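Local structure of encapsidation protein (Lactococcus phage asccphi28, 7JQP) at residues A[262-274]-A[283-296]. The protein probably acts as the ATPase of the phage's DNA packaging motor, using ATP hydrolysis to drive the viral genome into the capsid. Numbering follows the deposited sequence.
Sequences PYFKHYGKKPKLL and GIAERKIPSGLEYY
Y267 is the main bump here, a ring dropped from loop 265-272 into a hollow on the hairpin floored by A285 and walled by Y296 and R287. With CG anti to the backbone N (chi1 -174°), it plunges toward the strands. Its CB sits over the middle of the Y296 ring, 3.4 Å from the centroid, and the two rings form an offset stack with planes 25° apart. The methyl of A285 meets the Y267 ring at its edge, CB to CD2 3.8 Å. Over one face of that ring lies R287, whose CB makes a CH-pi contact near the rim; the opposite face carries the backbone N of K269. K265 runs alongside Y296, its CG at the ring edge near CE2, and the Y348 ring also meets that of Y296.

Farther along, P271 CB and L274 CD2 both settle against the bare CA of G283, each 3.9 Å away, and K272 N donates to I284 O at 2.7 Å. K272 NZ pairs with E286 OE1 in a salt bridge modelled implausibly close, its exact geometry doubtful; the carboxylate's other oxygen, OE2, is hydrogen-bonded to Y338 OH. From there the chain enters the strand: I284 N bonds to L273 O at 3.3 Å, and CD1 of L273 packs on I284 CB. The loop thus lays Y267 and P271 on the A285 side, while K272 reaches round to the I284 and E286 side, of an antiparallel beta meander, 273-277, 280-288 and 293-300, in the smaller sheet, separate from the P-loop-type ATPase sheet.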
loop_
_atom_site.group_PDB
_atom_site.type_symbol
_atom_site.label_atom_id
_atom_site.label_comp_id
_atom_site.label_asym_id
_atom_site.label_seq_id
_atom_site.Cartn_x
_atom_site.Cartn_y
_atom_site.Cartn_z
ATOM N N PRO A 262 29.959 -20.545 -16.730
ATOM C CA PRO A 262 30.692 -19.406 -17.283
ATOM C C PRO A 262 31.693 -19.823 -18.355
ATOM O O PRO A 262 32.117 -20.975 -18.431
ATOM C CB PRO A 262 31.438 -18.827 -16.065
ATOM C CG PRO A 262 30.906 -19.550 -14.859
ATOM C CD PRO A 262 30.423 -20.878 -15.368
ATOM N N TYR A 263 32.055 -18.851 -19.200
ATOM C CA TYR A 263 33.088 -19.073 -20.210
ATOM C C TYR A 263 34.462 -18.860 -19.575
ATOM O O TYR A 263 34.655 -17.934 -18.783
ATOM C CB TYR A 263 32.926 -18.154 -21.437
ATOM C CG TYR A 263 31.631 -18.360 -22.206
ATOM C CD1 TYR A 263 31.354 -19.574 -22.818
ATOM C CD2 TYR A 263 30.728 -17.319 -22.389
ATOM C CE1 TYR A 263 30.180 -19.773 -23.521
ATOM C CE2 TYR A 263 29.558 -17.502 -23.110
ATOM C CZ TYR A 263 29.293 -18.732 -23.676
ATOM O OH TYR A 263 28.133 -18.924 -24.394
ATOM N N PHE A 264 35.428 -19.706 -19.939
ATOM C CA PHE A 264 36.756 -19.674 -19.331
ATOM C C PHE A 264 37.840 -19.606 -20.400
ATOM O O PHE A 264 37.833 -20.399 -21.347
ATOM C CB PHE A 264 36.971 -20.914 -18.448
ATOM C CG PHE A 264 35.986 -21.039 -17.313
ATOM C CD1 PHE A 264 36.164 -20.330 -16.137
ATOM C CD2 PHE A 264 34.891 -21.880 -17.422
ATOM C CE1 PHE A 264 35.263 -20.451 -15.097
ATOM C CE2 PHE A 264 33.987 -22.006 -16.384
ATOM C CZ PHE A 264 34.173 -21.290 -15.221
ATOM N N LYS A 265 38.772 -18.665 -20.244
ATOM C CA LYS A 265 39.904 -18.528 -21.157
ATOM C C LYS A 265 41.001 -17.742 -20.439
ATOM O O LYS A 265 40.736 -17.011 -19.480
ATOM C CB LYS A 265 39.499 -17.800 -22.448
ATOM C CG LYS A 265 40.549 -17.790 -23.561
ATOM C CD LYS A 265 40.569 -19.077 -24.368
ATOM C CE LYS A 265 39.466 -19.062 -25.434
ATOM N NZ LYS A 265 39.388 -20.348 -26.183
ATOM N N HIS A 266 42.241 -17.916 -20.902
ATOM C CA HIS A 266 43.401 -17.250 -20.325
ATOM C C HIS A 266 44.038 -16.291 -21.324
ATOM O O HIS A 266 44.226 -16.632 -22.496
ATOM C CB HIS A 266 44.457 -18.257 -19.866
ATOM C CG HIS A 266 45.702 -17.617 -19.340
ATOM N ND1 HIS A 266 46.833 -17.448 -20.107
ATOM C CD2 HIS A 266 45.983 -17.080 -18.129
ATOM C CE1 HIS A 266 47.763 -16.843 -19.389
ATOM N NE2 HIS A 266 47.273 -16.614 -18.184
ATOM N N TYR A 267 44.394 -15.095 -20.846
ATOM C CA TYR A 267 45.030 -14.057 -21.653
ATOM C C TYR A 267 46.343 -13.655 -20.992
ATOM O O TYR A 267 46.363 -13.282 -19.813
ATOM C CB TYR A 267 44.100 -12.849 -21.806
ATOM C CG TYR A 267 44.590 -11.765 -22.742
ATOM C CD1 TYR A 267 45.074 -12.069 -24.007
ATOM C CD2 TYR A 267 44.541 -10.431 -22.364
ATOM C CE1 TYR A 267 45.513 -11.075 -24.861
ATOM C CE2 TYR A 267 44.962 -9.432 -23.213
ATOM C CZ TYR A 267 45.459 -9.759 -24.457
ATOM O OH TYR A 267 45.888 -8.762 -25.304
ATOM N N GLY A 268 47.434 -13.725 -21.755
ATOM C CA GLY A 268 48.748 -13.475 -21.186
ATOM C C GLY A 268 49.000 -12.021 -20.828
ATOM O O GLY A 268 49.663 -11.729 -19.831
ATOM N N LYS A 269 48.499 -11.091 -21.637
ATOM C CA LYS A 269 48.870 -9.695 -21.446
ATOM C C LYS A 269 48.451 -9.207 -20.061
ATOM O O LYS A 269 47.515 -9.728 -19.446
ATOM C CB LYS A 269 48.230 -8.802 -22.516
ATOM C CG LYS A 269 48.791 -8.966 -23.925
ATOM C CD LYS A 269 50.268 -8.615 -24.015
ATOM C CE LYS A 269 50.855 -9.104 -25.333
ATOM N NZ LYS A 269 52.327 -8.898 -25.402
ATOM N N LYS A 270 49.151 -8.180 -19.581
ATOM C CA LYS A 270 48.902 -7.654 -18.249
ATOM C C LYS A 270 47.563 -6.921 -18.204
ATOM O O LYS A 270 47.094 -6.401 -19.220
ATOM C CB LYS A 270 50.039 -6.733 -17.820
ATOM C CG LYS A 270 51.366 -7.477 -17.700
ATOM C CD LYS A 270 52.540 -6.559 -17.418
ATOM C CE LYS A 270 53.821 -7.359 -17.191
ATOM N NZ LYS A 270 54.285 -8.077 -18.411
ATOM N N PRO A 271 46.926 -6.873 -17.037
ATOM C CA PRO A 271 45.578 -6.300 -16.955
ATOM C C PRO A 271 45.575 -4.784 -17.065
ATOM O O PRO A 271 46.554 -4.094 -16.773
ATOM C CB PRO A 271 45.099 -6.749 -15.570
ATOM C CG PRO A 271 46.373 -6.754 -14.765
ATOM C CD PRO A 271 47.390 -7.358 -15.720
ATOM N N LYS A 272 44.417 -4.270 -17.493
ATOM C CA LYS A 272 44.232 -2.829 -17.628
ATOM C C LYS A 272 44.192 -2.147 -16.267
ATOM O O LYS A 272 44.760 -1.063 -16.091
ATOM C CB LYS A 272 42.945 -2.552 -18.405
ATOM C CG LYS A 272 42.873 -1.200 -19.090
ATOM C CD LYS A 272 41.522 -1.034 -19.778
ATOM C CE LYS A 272 41.452 0.244 -20.596
ATOM N NZ LYS A 272 40.476 0.121 -21.719
ATOM N N LEU A 273 43.525 -2.761 -15.295
ATOM C CA LEU A 273 43.402 -2.196 -13.962
ATOM C C LEU A 273 43.423 -3.317 -12.935
ATOM O O LEU A 273 43.179 -4.483 -13.251
ATOM C CB LEU A 273 42.120 -1.359 -13.823
ATOM C CG LEU A 273 40.786 -1.994 -14.214
ATOM C CD1 LEU A 273 40.323 -3.038 -13.217
ATOM C CD2 LEU A 273 39.723 -0.904 -14.373
ATOM N N LEU A 274 43.726 -2.945 -11.694
ATOM C CA LEU A 274 43.815 -3.889 -10.591
ATOM C C LEU A 274 43.038 -3.354 -9.400
ATOM O O LEU A 274 43.005 -2.142 -9.161
ATOM C CB LEU A 274 45.271 -4.137 -10.176
ATOM C CG LEU A 274 46.177 -4.839 -11.184
ATOM C CD1 LEU A 274 47.630 -4.469 -10.941
ATOM C CD2 LEU A 274 45.991 -6.344 -11.096
ATOM N N GLY A 283 42.354 -8.443 -11.480
ATOM C CA GLY A 283 42.664 -7.650 -12.649
ATOM C C GLY A 283 41.700 -7.943 -13.778
ATOM O O GLY A 283 41.214 -9.062 -13.936
ATOM N N ILE A 284 41.424 -6.903 -14.562
ATOM C CA ILE A 284 40.596 -7.004 -15.756
ATOM C C ILE A 284 41.474 -6.677 -16.954
ATOM O O ILE A 284 42.110 -5.619 -16.993
ATOM C CB ILE A 284 39.380 -6.061 -15.696
ATOM C CG1 ILE A 284 38.415 -6.522 -14.603
ATOM C CG2 ILE A 284 38.691 -6.008 -17.052
ATOM C CD1 ILE A 284 37.207 -5.625 -14.415
ATOM N N ALA A 285 41.505 -7.582 -17.926
ATOM C CA ALA A 285 42.331 -7.429 -19.113
ATOM C C ALA A 285 41.432 -7.258 -20.327
ATOM O O ALA A 285 40.493 -8.036 -20.525
ATOM C CB ALA A 285 43.252 -8.636 -19.306
ATOM N N GLU A 286 41.726 -6.244 -21.133
ATOM C CA GLU A 286 40.983 -5.953 -22.349
ATOM C C GLU A 286 41.883 -6.219 -23.546
ATOM O O GLU A 286 42.992 -5.678 -23.630
ATOM C CB GLU A 286 40.483 -4.509 -22.350
ATOM C CG GLU A 286 39.355 -4.259 -21.352
ATOM C CD GLU A 286 38.834 -2.839 -21.401
ATOM O OE1 GLU A 286 39.482 -1.991 -22.051
ATOM O OE2 GLU A 286 37.776 -2.573 -20.793
ATOM N N ARG A 287 41.401 -7.050 -24.464
ATOM C CA ARG A 287 42.131 -7.437 -25.662
ATOM C C ARG A 287 41.435 -6.924 -26.911
ATOM O O ARG A 287 40.271 -7.253 -27.157
ATOM C CB ARG A 287 42.293 -8.958 -25.719
ATOM C CG ARG A 287 42.548 -9.507 -27.111
ATOM C CD ARG A 287 43.057 -10.934 -27.073
ATOM N NE ARG A 287 42.602 -11.704 -28.226
ATOM C CZ ARG A 287 43.366 -12.474 -28.995
ATOM N NH1 ARG A 287 44.673 -12.560 -28.789
ATOM N NH2 ARG A 287 42.811 -13.145 -29.994
ATOM N N LYS A 288 42.164 -6.147 -27.707
ATOM C CA LYS A 288 41.602 -5.599 -28.931
ATOM C C LYS A 288 41.482 -6.706 -29.971
ATOM O O LYS A 288 42.459 -7.397 -30.274
ATOM C CB LYS A 288 42.478 -4.463 -29.459
ATOM N N ILE A 289 40.281 -6.866 -30.511
ATOM C CA ILE A 289 40.008 -7.849 -31.560
ATOM C C ILE A 289 39.308 -7.119 -32.694
ATOM O O ILE A 289 38.690 -6.065 -32.479
ATOM C CB ILE A 289 39.157 -9.024 -31.025
ATOM C CG1 ILE A 289 37.721 -8.574 -30.748
ATOM C CG2 ILE A 289 39.781 -9.594 -29.752
ATOM C CD1 ILE A 289 36.894 -9.571 -29.948
ATOM N N PRO A 290 39.395 -7.639 -33.922
ATOM C CA PRO A 290 38.834 -6.875 -35.052
ATOM C C PRO A 290 37.366 -6.548 -34.863
ATOM O O PRO A 290 36.925 -5.442 -35.203
ATOM C CB PRO A 290 39.076 -7.792 -36.260
ATOM C CG PRO A 290 39.281 -9.158 -35.686
ATOM C CD PRO A 290 39.930 -8.948 -34.342
ATOM N N SER A 291 36.595 -7.488 -34.314
ATOM C CA SER A 291 35.166 -7.262 -34.123
ATOM C C SER A 291 34.906 -6.137 -33.130
ATOM O O SER A 291 33.982 -5.338 -33.310
ATOM C CB SER A 291 34.510 -8.552 -33.633
ATOM O OG SER A 291 34.918 -9.659 -34.414
ATOM N N GLY A 292 35.704 -6.068 -32.075
ATOM C CA GLY A 292 35.550 -5.067 -31.042
ATOM C C GLY A 292 36.619 -5.233 -29.993
ATOM O O GLY A 292 37.810 -5.125 -30.315
ATOM N N LEU A 293 36.219 -5.575 -28.761
ATOM C CA LEU A 293 37.157 -5.758 -27.667
ATOM C C LEU A 293 36.730 -7.010 -26.888
ATOM O O LEU A 293 35.538 -7.326 -26.782
ATOM C CB LEU A 293 37.193 -4.557 -26.719
ATOM C CG LEU A 293 38.180 -3.420 -27.046
ATOM C CD1 LEU A 293 37.754 -2.660 -28.306
ATOM C CD2 LEU A 293 38.368 -2.498 -25.877
ATOM N N GLU A 294 37.716 -7.684 -26.295
ATOM C CA GLU A 294 37.552 -8.927 -25.545
ATOM C C GLU A 294 37.938 -8.715 -24.085
ATOM O O GLU A 294 38.874 -7.966 -23.790
ATOM C CB GLU A 294 38.391 -10.053 -26.143
ATOM C CG GLU A 294 37.794 -11.424 -25.999
ATOM C CD GLU A 294 38.209 -12.369 -27.121
ATOM O OE1 GLU A 294 39.384 -12.335 -27.548
ATOM O OE2 GLU A 294 37.341 -13.139 -27.580
ATOM N N TYR A 295 37.173 -9.313 -23.170
ATOM C CA TYR A 295 37.363 -9.128 -21.736
ATOM C C TYR A 295 37.845 -10.413 -21.076
ATOM O O TYR A 295 37.284 -11.487 -21.312
ATOM C CB TYR A 295 36.052 -8.659 -21.102
ATOM C CG TYR A 295 35.544 -7.366 -21.695
ATOM C CD1 TYR A 295 35.967 -6.141 -21.201
ATOM C CD2 TYR A 295 34.648 -7.370 -22.759
ATOM C CE1 TYR A 295 35.508 -4.955 -21.741
ATOM C CE2 TYR A 295 34.182 -6.189 -23.307
ATOM C CZ TYR A 295 34.616 -4.985 -22.794
ATOM O OH TYR A 295 34.158 -3.805 -23.337
ATOM N N TYR A 296 38.866 -10.292 -20.226
ATOM C CA TYR A 296 39.355 -11.402 -19.420
ATOM C C TYR A 296 39.439 -10.956 -17.968
ATOM O O TYR A 296 40.006 -9.901 -17.671
ATOM C CB TYR A 296 40.730 -11.892 -19.877
ATOM C CG TYR A 296 40.770 -12.476 -21.265
ATOM C CD1 TYR A 296 40.673 -11.665 -22.385
ATOM C CD2 TYR A 296 40.914 -13.844 -21.455
ATOM C CE1 TYR A 296 40.719 -12.199 -23.655
ATOM C CE2 TYR A 296 40.964 -14.387 -22.722
ATOM C CZ TYR A 296 40.865 -13.559 -23.819
ATOM O OH TYR A 296 40.909 -14.094 -25.085
#